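Local structure of uncharacterized protein AsqI (Emericella nidulans, 5YY3) at residues A[441-446]-A[642-647]. The protein is a zinc-dependent cyclopenase of the tyrosinase family that converts 4'-methoxycyclopenin into 4'-methoxyviridicatin, with release of methyl isocyanate, in aspoquinolone biosynthesis. Residues are numbered along the deposited sequence; the frame is centred on the assembly and turned at random.
Sequences DGHITT and KIYRTT
Four backbone hydrogen bonds join Gly-442 to Thr-446 with Lys-642 to Tyr-644 in parallel register. Lys-642 N gives to Gly-442 O and Ile-444 N to Lys-642 O (3.0 Å); two residues on, Tyr-644 N gives to Ile-444 O and Thr-446 N to Tyr-644 O (3.0 Å). Ile-444 thus uses both its N-H and its C=O on the same strand, binding the residues on either side of Ile-643, as in a regular parallel pair.

On the face carrying His-443 and Tyr-644, a side-chain hydrogen bond adds to this grip: His-443 ND1 and Tyr-644 OH lie 2.7 Å apart. The rings meet rim to rim, planes inclined by 34°, with the phenol oxygen at the imidazole edge. Tyr-644 has CG beside its backbone N (chi1 -66°), which swings the ring back along the strand toward the histidine, with Ile-444 O at the ring edge, in its plane, 3.5 Å from Tyr-644 CD1.

On the other face Ile-444 CG1 packs on Ile-643 CG1 at 4.0 Å; beside them Thr-446 CG2 touches Ile-643 CG2 at 3.6 Å, while the Thr-446 hydroxyl is hydrogen-bonded to Val-565 O. Leu-563 and Val-429 cover Ile-444 on this buried side.

Past the paired residues, Arg-645 forms a salt bridge with Asp-165 of the second subunit. Strand 443-449 pairs antiparallel with 461-475, and 636-644 antiparallel with 571-580; the parallel pair links these antiparallel parts in the mixed beta-sheet of the hemocyanin-type Ig-like domain, away from the zinc site.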
loop_
_atom_site.group_PDB
_atom_site.type_symbol
_atom_site.label_atom_id
_atom_site.label_comp_id
_atom_site.label_asym_id
_atom_site.label_seq_id
_atom_site.Cartn_x
_atom_site.Cartn_y
_atom_site.Cartn_z
ATOM N N ASP A 441 27.196 9.172 19.435
ATOM C CA ASP A 441 26.806 8.117 20.371
ATOM C C ASP A 441 25.297 7.868 20.263
ATOM O O ASP A 441 24.507 8.817 20.249
ATOM C CB ASP A 441 27.141 8.484 21.831
ATOM C CG ASP A 441 28.631 8.488 22.128
ATOM O OD1 ASP A 441 29.435 8.027 21.284
ATOM O OD2 ASP A 441 28.991 8.944 23.237
ATOM N N GLY A 442 24.895 6.601 20.216
ATOM C CA GLY A 442 23.483 6.248 20.227
ATOM C C GLY A 442 22.843 6.249 18.853
ATOM O O GLY A 442 21.628 6.236 18.740
ATOM N N HIS A 443 23.652 6.269 17.801
ATOM C CA HIS A 443 23.130 6.147 16.439
ATOM C C HIS A 443 23.861 5.007 15.759
ATOM O O HIS A 443 25.022 5.154 15.353
ATOM C CB HIS A 443 23.279 7.459 15.639
ATOM C CG HIS A 443 22.544 8.617 16.250
ATOM N ND1 HIS A 443 21.387 9.137 15.706
ATOM C CD2 HIS A 443 22.778 9.324 17.382
ATOM C CE1 HIS A 443 20.947 10.120 16.472
ATOM N NE2 HIS A 443 21.772 10.254 17.498
ATOM N N ILE A 444 23.184 3.864 15.651
ATOM C CA ILE A 444 23.802 2.680 15.075
ATOM C C ILE A 444 23.035 2.175 13.839
ATOM O O ILE A 444 21.951 2.679 13.497
ATOM C CB ILE A 444 23.932 1.571 16.136
ATOM C CG1 ILE A 444 22.563 1.152 16.672
ATOM C CG2 ILE A 444 24.822 2.056 17.303
ATOM C CD1 ILE A 444 22.640 0.066 17.768
ATOM N N THR A 445 23.604 1.181 13.166
ATOM C CA THR A 445 23.217 0.906 11.787
ATOM C C THR A 445 23.057 -0.584 11.425
ATOM O O THR A 445 23.908 -1.422 11.730
ATOM C CB THR A 445 24.245 1.533 10.841
ATOM O OG1 THR A 445 24.457 2.884 11.244
ATOM C CG2 THR A 445 23.754 1.513 9.405
ATOM N N THR A 446 21.954 -0.887 10.762
ATOM C CA THR A 446 21.741 -2.196 10.176
ATOM C C THR A 446 21.743 -2.058 8.663
ATOM O O THR A 446 21.621 -0.949 8.131
ATOM C CB THR A 446 20.419 -2.793 10.620
ATOM O OG1 THR A 446 19.353 -1.990 10.099
ATOM C CG2 THR A 446 20.340 -2.832 12.151
ATOM N N LYS A 642 19.140 5.084 18.735
ATOM C CA LYS A 642 18.346 4.882 17.552
ATOM C C LYS A 642 19.023 3.881 16.633
ATOM O O LYS A 642 20.251 3.871 16.485
ATOM C CB LYS A 642 18.114 6.213 16.823
ATOM C CG LYS A 642 17.174 7.183 17.559
ATOM C CD LYS A 642 16.864 8.404 16.679
ATOM C CE LYS A 642 16.305 9.570 17.476
ATOM N NZ LYS A 642 15.804 10.656 16.577
ATOM N N ILE A 643 18.212 3.027 16.029
ATOM C CA ILE A 643 18.688 2.131 14.985
ATOM C C ILE A 643 18.191 2.602 13.621
ATOM O O ILE A 643 16.991 2.821 13.432
ATOM C CB ILE A 643 18.234 0.689 15.241
ATOM C CG1 ILE A 643 18.653 0.281 16.650
ATOM C CG2 ILE A 643 18.825 -0.245 14.215
ATOM C CD1 ILE A 643 18.202 -1.098 17.027
ATOM N N TYR A 644 19.136 2.741 12.693
ATOM C CA TYR A 644 18.897 3.204 11.328
ATOM C C TYR A 644 18.998 2.054 10.337
ATOM O O TYR A 644 19.984 1.314 10.307
ATOM C CB TYR A 644 19.910 4.290 10.928
ATOM C CG TYR A 644 19.787 5.584 11.702
ATOM C CD1 TYR A 644 20.201 5.661 13.031
ATOM C CD2 TYR A 644 19.277 6.738 11.097
ATOM C CE1 TYR A 644 20.085 6.848 13.746
ATOM C CE2 TYR A 644 19.156 7.922 11.799
ATOM C CZ TYR A 644 19.563 7.972 13.123
ATOM O OH TYR A 644 19.449 9.144 13.830
ATOM N N ARG A 645 17.972 1.926 9.507
ATOM C CA ARG A 645 17.911 0.902 8.484
ATOM C C ARG A 645 18.536 1.397 7.188
ATOM O O ARG A 645 18.381 2.565 6.815
ATOM C CB ARG A 645 16.456 0.498 8.249
ATOM C CG ARG A 645 16.266 -0.654 7.323
ATOM C CD ARG A 645 14.816 -1.091 7.351
ATOM N NE ARG A 645 13.944 -0.207 6.590
ATOM C CZ ARG A 645 12.769 0.235 7.031
ATOM N NH1 ARG A 645 12.342 -0.113 8.244
ATOM N NH2 ARG A 645 12.029 1.027 6.264
ATOM N N THR A 646 19.204 0.476 6.497
ATOM C CA THR A 646 20.017 0.739 5.311
ATOM C C THR A 646 19.863 -0.429 4.330
ATOM O O THR A 646 19.552 -1.547 4.743
ATOM C CB THR A 646 21.494 0.940 5.743
ATOM O OG1 THR A 646 21.761 2.338 5.904
ATOM C CG2 THR A 646 22.491 0.324 4.796
ATOM N N THR A 647 20.048 -0.177 3.040
ATOM C CA THR A 647 20.098 -1.239 2.044
ATOM C C THR A 647 21.506 -1.345 1.430
ATOM O O THR A 647 22.026 -0.347 0.946
ATOM C CB THR A 647 19.086 -0.994 0.919
ATOM O OG1 THR A 647 17.782 -0.805 1.482
ATOM C CG2 THR A 647 19.053 -2.183 -0.021
#